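Local coordinates for protein leucyl-trna synthetase (Plasmodium falciparum, PDB 5FOC) that probably removes wrongly attached amino acids from tRNA through this editing domain, part of a class I synthetase that charges tRNA(Leu) with leucine, at residues 144-156 / 191-203. The protein carries 2 engineered substitutions. Sequence-based numbering, arbitrary orientation. Where two conformers were deposited one is given.
Sequences NEYYYLTLGFDKQ and YNLAYQGIIPLLK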
ATOM      1  N   ASN A 144       7.777  -4.212  10.940  1.00 23.80           N
ATOM      2  CA  ASN A 144       8.912  -3.857  11.760  1.00 25.50           C
ATOM      3  C   ASN A 144       9.507  -2.488  11.464  1.00 24.18           C
ATOM      4  O   ASN A 144      10.488  -2.103  12.103  1.00 28.94           O
ATOM      5  CB  ASN A 144       9.971  -4.969  11.584  1.00 27.92           C
ATOM      6  CG  ASN A 144       9.488  -6.291  12.173  1.00 31.66           C
ATOM      7  OD1 ASN A 144       8.877  -6.294  13.221  1.00 34.25           O
ATOM      8  ND2 ASN A 144       9.739  -7.390  11.507  1.00 35.13           N
ATOM      9  N   GLU A 145       8.956  -1.780  10.480  1.00 24.15           N
ATOM     10  CA  GLU A 145       9.516  -0.510  10.000  1.00 23.56           C
ATOM     11  C   GLU A 145       8.510   0.610  10.216  1.00 21.44           C
ATOM     12  O   GLU A 145       7.274   0.380  10.263  1.00 23.29           O
ATOM     13  CB  GLU A 145       9.864  -0.618   8.516  1.00 25.70           C
ATOM     14  CG  GLU A 145      10.839  -1.751   8.203  1.00 25.74           C
ATOM     15  CD  GLU A 145      12.258  -1.535   8.677  1.00 31.99           C
ATOM     16  OE1 GLU A 145      12.645  -0.423   9.068  1.00 32.76           O
ATOM     17  OE2 GLU A 145      13.012  -2.525   8.656  1.00 38.87           O
ATOM     18  N   TYR A 146       9.034   1.806  10.353  1.00 23.61           N
ATOM     19  CA  TYR A 146       8.259   3.015  10.448  1.00 26.27           C
ATOM     20  C   TYR A 146       7.652   3.488   9.132  1.00 22.31           C
ATOM     21  O   TYR A 146       8.268   3.471   8.076  1.00 25.44           O
ATOM     22  CB  TYR A 146       9.109   4.133  11.018  1.00 27.14           C
ATOM     23  CG  TYR A 146       9.367   4.017  12.486  1.00 29.19           C
ATOM     24  CD1 TYR A 146       8.333   4.232  13.387  1.00 23.73           C
ATOM     25  CD2 TYR A 146      10.623   3.757  12.997  1.00 31.93           C
ATOM     26  CE1 TYR A 146       8.549   4.130  14.744  1.00 30.79           C
ATOM     27  CE2 TYR A 146      10.859   3.676  14.358  1.00 29.21           C
ATOM     28  CZ  TYR A 146       9.785   3.883  15.228  1.00 33.16           C
ATOM     29  OH  TYR A 146      10.024   3.815  16.561  1.00 45.74           O
ATOM     30  N   TYR A 147       6.412   3.941   9.206  1.00 22.34           N
ATOM     31  CA  TYR A 147       5.770   4.602   8.085  1.00 23.34           C
ATOM     32  C   TYR A 147       5.434   6.024   8.466  1.00 20.36           C
ATOM     33  O   TYR A 147       5.114   6.306   9.633  1.00 24.40           O
ATOM     34  CB  TYR A 147       4.551   3.811   7.572  1.00 23.11           C
ATOM     35  CG  TYR A 147       4.967   2.535   6.899  1.00 19.62           C
ATOM     36  CD1 TYR A 147       5.287   1.402   7.643  1.00 19.60           C
ATOM     37  CD2 TYR A 147       5.150   2.484   5.507  1.00 19.76           C
ATOM     38  CE1 TYR A 147       5.712   0.239   7.032  1.00 19.86           C
ATOM     39  CE2 TYR A 147       5.526   1.317   4.895  1.00 18.65           C
ATOM     40  CZ  TYR A 147       5.846   0.208   5.643  1.00 19.00           C
ATOM     41  OH  TYR A 147       6.290  -0.945   5.033  1.00 21.39           O
ATOM     42  N   TYR A 148       5.438   6.910   7.482  1.00 19.70           N
ATOM     43  CA  TYR A 148       5.213   8.317   7.679  1.00 18.16           C
ATOM     44  C   TYR A 148       3.840   8.726   7.156  1.00 18.46           C
ATOM     45  O   TYR A 148       3.357   8.213   6.190  1.00 20.10           O
ATOM     46  CB  TYR A 148       6.335   9.137   6.955  1.00 19.86           C
ATOM     47  CG  TYR A 148       7.647   9.002   7.674  1.00 21.16           C
ATOM     48  CD1 TYR A 148       8.367   7.798   7.621  1.00 22.86           C
ATOM     49  CD2 TYR A 148       8.189  10.057   8.401  1.00 25.70           C
ATOM     50  CE1 TYR A 148       9.588   7.657   8.273  1.00 30.19           C
ATOM     51  CE2 TYR A 148       9.438   9.938   9.027  1.00 30.49           C
ATOM     52  CZ  TYR A 148      10.120   8.733   8.969  1.00 30.95           C
ATOM     53  OH  TYR A 148      11.341   8.578   9.595  1.00 47.49           O
ATOM     54  N   LEU A 149       3.229   9.678   7.871  1.00 19.83           N
ATOM     55  CA  LEU A 149       1.950  10.261   7.461  1.00 18.44           C
ATOM     56  C   LEU A 149       2.253  11.701   7.056  1.00 19.03           C
ATOM     57  O   LEU A 149       2.832  12.441   7.842  1.00 20.51           O
ATOM     58  CB  LEU A 149       0.910  10.274   8.638  1.00 17.30           C
ATOM     59  CG  LEU A 149       0.280   8.916   8.888  1.00 17.07           C
ATOM     60  CD1 LEU A 149       1.224   7.826   9.321  1.00 19.96           C
ATOM     61  CD2 LEU A 149      -0.752   9.156   9.980  1.00 19.07           C
ATOM     62  N   THR A 150       1.802  12.074   5.852  1.00 17.87           N
ATOM     63  CA  THR A 150       2.015  13.391   5.276  1.00 19.14           C
ATOM     64  C   THR A 150       0.868  13.757   4.311  1.00 20.42           C
ATOM     65  O   THR A 150       0.260  12.871   3.659  1.00 26.33           O
ATOM     66  CB  THR A 150       3.368  13.459   4.521  1.00 20.38           C
ATOM     67  OG1 THR A 150       3.682  14.828   4.351  1.00 24.95           O
ATOM     68  CG2 THR A 150       3.286  12.779   3.210  1.00 21.43           C
ATOM     69  N   LEU A 151       0.565  15.041   4.240  1.00 20.19           N
ATOM     70  CA  LEU A 151      -0.541  15.542   3.447  1.00 20.63           C
ATOM     71  C   LEU A 151      -0.127  15.723   1.990  1.00 18.24           C
ATOM     72  O   LEU A 151       1.033  16.133   1.744  1.00 22.64           O
ATOM     73  CB  LEU A 151      -1.055  16.865   4.031  1.00 21.36           C
ATOM     74  CG  LEU A 151      -1.898  16.835   5.349  1.00 22.15           C
ATOM     75  CD1 LEU A 151      -1.959  18.210   5.966  1.00 23.98           C
ATOM     76  CD2 LEU A 151      -3.261  16.315   4.957  1.00 24.65           C
ATOM     77  N   GLY A 152      -0.974  15.382   1.043  1.00 21.58           N
ATOM     78  CA  GLY A 152      -0.616  15.549  -0.367  1.00 19.96           C
ATOM     79  C   GLY A 152      -1.819  15.767  -1.234  1.00 21.15           C
ATOM     80  O   GLY A 152      -2.991  15.801  -0.749  1.00 22.81           O
ATOM     81  N   PHE A 153      -1.538  15.859  -2.515  1.00 22.32           N
ATOM     82  CA  PHE A 153      -2.517  16.218  -3.504  1.00 24.44           C
ATOM     83  C   PHE A 153      -3.199  14.991  -4.082  1.00 23.83           C
ATOM     84  O   PHE A 153      -2.600  13.905  -4.191  1.00 25.06           O
ATOM     85  CB  PHE A 153      -1.835  16.969  -4.647  1.00 25.59           C
ATOM     86  CG  PHE A 153      -1.063  18.201  -4.203  1.00 26.76           C
ATOM     87  CD1 PHE A 153      -1.754  19.348  -3.832  1.00 28.09           C
ATOM     88  CD2 PHE A 153       0.325  18.212  -4.150  1.00 28.16           C
ATOM     89  CE1 PHE A 153      -1.113  20.476  -3.398  1.00 25.64           C
ATOM     90  CE2 PHE A 153       1.003  19.371  -3.746  1.00 27.48           C
ATOM     91  CZ  PHE A 153       0.285  20.501  -3.361  1.00 26.66           C
ATOM     92  N   ASP A 154      -4.452  15.200  -4.497  1.00 25.00           N
ATOM     93  CA  ASP A 154      -5.251  14.142  -5.101  1.00 28.40           C
ATOM     94  C   ASP A 154      -4.867  13.903  -6.541  1.00 30.77           C
ATOM     95  O   ASP A 154      -5.027  12.786  -7.034  1.00 32.74           O
ATOM     96  CB  ASP A 154      -6.757  14.455  -5.001  1.00 30.99           C
ATOM     97  CG  ASP A 154      -7.625  13.218  -5.211  1.00 35.52           C
ATOM     98  OD1 ASP A 154      -7.480  12.233  -4.436  1.00 31.24           O
ATOM     99  OD2 ASP A 154      -8.439  13.233  -6.161  1.00 43.94           O
ATOM    100  N   LYS A 155      -4.383  14.965  -7.195  1.00 35.64           N
ATOM    101  CA  LYS A 155      -3.915  14.960  -8.578  1.00 40.62           C
ATOM    102  C   LYS A 155      -2.520  15.577  -8.593  1.00 41.69           C
ATOM    103  O   LYS A 155      -2.275  16.527  -7.864  1.00 37.96           O
ATOM    104  CB  LYS A 155      -4.870  15.813  -9.409  1.00 50.62           C
ATOM    105  CG  LYS A 155      -4.589  15.799 -10.893  1.00 53.07           C
ATOM    106  CD  LYS A 155      -5.797  16.252 -11.700  1.00 56.80           C
ATOM    107  CE  LYS A 155      -6.170  17.687 -11.401  1.00 55.77           C
ATOM    108  NZ  LYS A 155      -6.989  18.221 -12.512  1.00 58.75           N
ATOM    109  N   GLN A 156      -1.609  15.044  -9.407  1.00 42.29           N
ATOM    110  CA  GLN A 156      -0.207  15.472  -9.357  1.00 44.07           C
ATOM    111  C   GLN A 156       0.059  16.588 -10.339  1.00 55.37           C
ATOM    112  O   GLN A 156      -0.663  17.587 -10.306  1.00 61.06           O
ATOM    113  CB  GLN A 156       0.758  14.295  -9.531  1.00 48.48           C
ATOM    114  CG  GLN A 156       1.125  13.872 -10.941  1.00 53.84           C
ATOM    115  CD  GLN A 156       2.149  12.746 -10.921  1.00 56.06           C
ATOM    116  OE1 GLN A 156       1.798  11.588 -10.761  1.00 63.83           O
ATOM    117  NE2 GLN A 156       3.430  13.086 -11.101  1.00 67.56           N
ATOM    118  N   TYR A 191      10.896  12.267  -0.731  1.00 24.75           N
ATOM    119  CA  TYR A 191      11.318  13.316  -1.592  1.00 25.22           C
ATOM    120  C   TYR A 191      10.992  13.009  -3.049  1.00 26.00           C
ATOM    121  O   TYR A 191      10.757  13.941  -3.812  1.00 31.52           O
ATOM    122  CB  TYR A 191      12.771  13.599  -1.379  1.00 25.92           C
ATOM    123  CG  TYR A 191      13.152  14.090  -0.035  1.00 28.23           C
ATOM    124  CD1 TYR A 191      12.624  15.263   0.463  1.00 35.84           C
ATOM    125  CD2 TYR A 191      14.141  13.454   0.711  1.00 37.65           C
ATOM    126  CE1 TYR A 191      12.997  15.756   1.710  1.00 37.17           C
ATOM    127  CE2 TYR A 191      14.537  13.943   1.957  1.00 40.33           C
ATOM    128  CZ  TYR A 191      13.960  15.099   2.448  1.00 40.17           C
ATOM    129  OH  TYR A 191      14.324  15.611   3.677  1.00 50.03           O
ATOM    130  N   ASN A 192      10.959  11.726  -3.407  1.00 27.09           N
ATOM    131  CA  ASN A 192      10.494  11.280  -4.738  1.00 29.72           C
ATOM    132  C   ASN A 192       9.055  11.702  -4.973  1.00 24.15           C
ATOM    133  O   ASN A 192       8.657  12.195  -5.992  1.00 27.34           O
ATOM    134  CB  ASN A 192      10.660   9.759  -4.905  1.00 30.86           C
ATOM    135  CG  ASN A 192      12.119   9.281  -4.733  1.00 39.14           C
ATOM    136  OD1 ASN A 192      12.429   8.412  -3.869  1.00 47.94           O
ATOM    137  ND2 ASN A 192      13.011   9.829  -5.537  1.00 27.18           N
ATOM    138  N   LEU A 193       8.224  11.492  -3.944  1.00 25.03           N
ATOM    139  CA  LEU A 193       6.856  11.972  -4.074  1.00 23.48           C
ATOM    140  C   LEU A 193       6.763  13.494  -4.287  1.00 24.42           C
ATOM    141  O   LEU A 193       5.977  13.958  -5.124  1.00 26.16           O
ATOM    142  CB  LEU A 193       6.027  11.564  -2.853  1.00 20.51           C
ATOM    143  CG  LEU A 193       5.768  10.062  -2.659  1.00 21.66           C
ATOM    144  CD1 LEU A 193       5.209   9.786  -1.250  1.00 20.58           C
ATOM    145  CD2 LEU A 193       4.896   9.505  -3.768  1.00 21.72           C
ATOM    146  N   ALA A 194       7.547  14.254  -3.534  1.00 24.46           N
ATOM    147  CA  ALA A 194       7.559  15.700  -3.710  1.00 26.10           C
ATOM    148  C   ALA A 194       8.021  16.100  -5.131  1.00 28.01           C
ATOM    149  O   ALA A 194       7.372  16.951  -5.782  1.00 31.18           O
ATOM    150  CB  ALA A 194       8.399  16.351  -2.634  1.00 30.53           C
ATOM    151  N   TYR A 195       9.049  15.390  -5.645  1.00 27.78           N
ATOM    152  CA  TYR A 195       9.585  15.714  -6.971  1.00 31.41           C
ATOM    153  C   TYR A 195       8.481  15.455  -8.011  1.00 32.73           C
ATOM    154  O   TYR A 195       8.295  16.236  -8.922  1.00 38.71           O
ATOM    155  CB  TYR A 195      10.871  14.917  -7.318  1.00 30.25           C
ATOM    156  CG  TYR A 195      11.424  15.255  -8.700  1.00 33.47           C
ATOM    157  CD1 TYR A 195      11.904  16.521  -8.975  1.00 38.92           C
ATOM    158  CD2 TYR A 195      11.351  14.323  -9.767  1.00 40.63           C
ATOM    159  CE1 TYR A 195      12.375  16.847 -10.247  1.00 50.29           C
ATOM    160  CE2 TYR A 195      11.832  14.632 -11.042  1.00 48.41           C
ATOM    161  CZ  TYR A 195      12.334  15.893 -11.275  1.00 51.67           C
ATOM    162  OH  TYR A 195      12.785  16.193 -12.526  1.00 65.00           O
ATOM    163  N   GLN A 196       7.692  14.404  -7.806  1.00 27.59           N
ATOM    164  CA  GLN A 196       6.555  13.992  -8.667  0.50 29.62           C
ATOM    165  C   GLN A 196       5.338  14.901  -8.524  1.00 26.50           C
ATOM    166  O   GLN A 196       4.333  14.702  -9.222  1.00 38.17           O
ATOM    167  CB  GLN A 196       6.059  12.546  -8.343  0.50 29.00           C
ATOM    168  CG  GLN A 196       6.789  11.379  -9.002  0.50 30.80           C
ATOM    169  CD  GLN A 196       6.911  11.504 -10.517  0.50 32.94           C
ATOM    170  OE1 GLN A 196       5.914  11.477 -11.250  0.50 35.06           O
ATOM    171  NE2 GLN A 196       8.149  11.614 -10.997  0.50 34.62           N
ATOM    172  N   GLY A 197       5.368  15.857  -7.606  1.00 30.59           N
ATOM    173  CA  GLY A 197       4.181  16.708  -7.349  1.00 27.08           C
ATOM    174  C   GLY A 197       3.032  16.083  -6.599  1.00 27.37           C
ATOM    175  O   GLY A 197       1.910  16.602  -6.652  1.00 31.43           O
ATOM    176  N   ILE A 198       3.301  14.980  -5.909  1.00 24.18           N
ATOM    177  CA  ILE A 198       2.271  14.257  -5.143  1.00 22.42           C
ATOM    178  C   ILE A 198       2.154  14.823  -3.737  1.00 22.60           C
ATOM    179  O   ILE A 198       1.057  14.834  -3.185  1.00 24.31           O
ATOM    180  CB  ILE A 198       2.564  12.739  -5.114  1.00 22.97           C
ATOM    181  CG1 ILE A 198       2.622  12.228  -6.569  1.00 27.35           C
ATOM    182  CG2 ILE A 198       1.510  11.988  -4.262  1.00 23.13           C
ATOM    183  CD1 ILE A 198       3.152  10.824  -6.759  1.00 29.43           C
ATOM    184  N   ILE A 199       3.249  15.246  -3.126  1.00 22.13           N
ATOM    185  CA  ILE A 199       3.204  15.939  -1.837  1.00 22.42           C
ATOM    186  C   ILE A 199       3.987  17.234  -1.940  1.00 21.17           C
ATOM    187  O   ILE A 199       4.864  17.315  -2.822  1.00 26.84           O
ATOM    188  CB  ILE A 199       3.739  15.066  -0.687  1.00 21.03           C
ATOM    189  CG1 ILE A 199       5.275  14.891  -0.751  1.00 21.70           C
ATOM    190  CG2 ILE A 199       3.043  13.696  -0.670  1.00 20.09           C
ATOM    191  CD1 ILE A 199       5.852  14.147   0.435  1.00 22.24           C
ATOM    192  N   PRO A 200       3.727  18.218  -1.092  1.00 21.66           N
ATOM    193  CA  PRO A 200       4.473  19.447  -1.042  1.00 23.62           C
ATOM    194  C   PRO A 200       5.668  19.347  -0.127  1.00 24.02           C
ATOM    195  O   PRO A 200       5.791  18.405   0.653  1.00 24.62           O
ATOM    196  CB  PRO A 200       3.490  20.432  -0.466  1.00 20.60           C
ATOM    197  CG  PRO A 200       2.659  19.595   0.430  1.00 20.92           C
ATOM    198  CD  PRO A 200       2.526  18.267  -0.211  1.00 20.10           C
ATOM    199  N   LEU A 201       6.555  20.323  -0.288  1.00 25.10           N
ATOM    200  CA  LEU A 201       7.647  20.614   0.664  1.00 25.07           C
ATOM    201  C   LEU A 201       7.189  21.748   1.576  1.00 27.48           C
ATOM    202  O   LEU A 201       6.437  22.600   1.159  1.00 29.87           O
ATOM    203  CB  LEU A 201       8.930  20.995  -0.073  1.00 25.80           C
ATOM    204  CG  LEU A 201       9.673  19.959  -0.898  1.00 26.62           C
ATOM    205  CD1 LEU A 201      10.866  20.597  -1.614  1.00 28.47           C
ATOM    206  CD2 LEU A 201      10.082  18.827   0.047  1.00 35.05           C
ATOM    207  N   LEU A 202       7.639  21.723   2.822  1.00 25.32           N
ATOM    208  CA  LEU A 202       7.277  22.667   3.849  1.00 31.52           C
ATOM    209  C   LEU A 202       8.308  23.795   3.899  1.00 31.31           C
ATOM    210  O   LEU A 202       9.498  23.557   3.767  1.00 32.24           O
ATOM    211  CB  LEU A 202       7.200  21.939   5.196  1.00 31.59           C
ATOM    212  CG  LEU A 202       7.005  22.702   6.492  1.00 31.53           C
ATOM    213  CD1 LEU A 202       5.610  23.266   6.613  1.00 35.54           C
ATOM    214  CD2 LEU A 202       7.370  21.823   7.687  1.00 38.07           C
ATOM    215  N   LYS A 203       7.866  25.042   4.045  1.00 36.75           N
ATOM    216  CA  LYS A 203       8.804  26.168   4.347  1.00 40.58           C
ATOM    217  C   LYS A 203       8.479  26.765   5.711  1.00 44.97           C
ATOM    218  O   LYS A 203       7.353  26.545   6.221  1.00 51.58           O
ATOM    219  CB  LYS A 203       8.758  27.240   3.266  1.00 50.39           C
ATOM    220  CG  LYS A 203       7.449  28.000   3.138  1.00 48.97           C
ATOM    221  CD  LYS A 203       7.598  29.118   2.111  1.00 53.18           C
ATOM    222  CE  LYS A 203       6.239  29.610   1.649  1.00 58.74           C
ATOM    223  NZ  LYS A 203       6.318  30.810   0.770  1.00 63.75           N
TER
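Gln196 and Gln156 meet where helix 190-195 ends in a Schellman motif, the turn by which the editing domain lays a loop against the end of sheet strand 146-152. In one of the two conformers of Gln196, Gln156 NE2 donates to Gln196 OE1 at 3.0 Å; the bond is therefore tentative. The acceptor lies in the donor's own amide plane, yet the two amides stand 80° apart, and NE2 comes in from above the Gln196 carbonyl plane. The Gln156 chain, extended beyond CG, reaches the Gln196 amide, its CB brushing CG1 of Ile198. Gly197, with positive phi, reverses the chain; its N bonds back to Ala194 O, and Ile198 N to Leu193 O. That reversal presents Ile198 O to Phe153 N, a nearly straight 2.9 Å bond that fastens the loop just beyond the strand. Ile199 then sets its CG2 and CD1 each 4.0 Å from Thr150 CG2, the side chains crossing at about a right angle, while Thr150 OG1 bonds to Phe213 O. Pro200, which also touches Ile175 of helix 172-178, comes last. Pro200 CD lies 4.0 Å from Phe153 CE2 and 3.3 Å from Leu151 O.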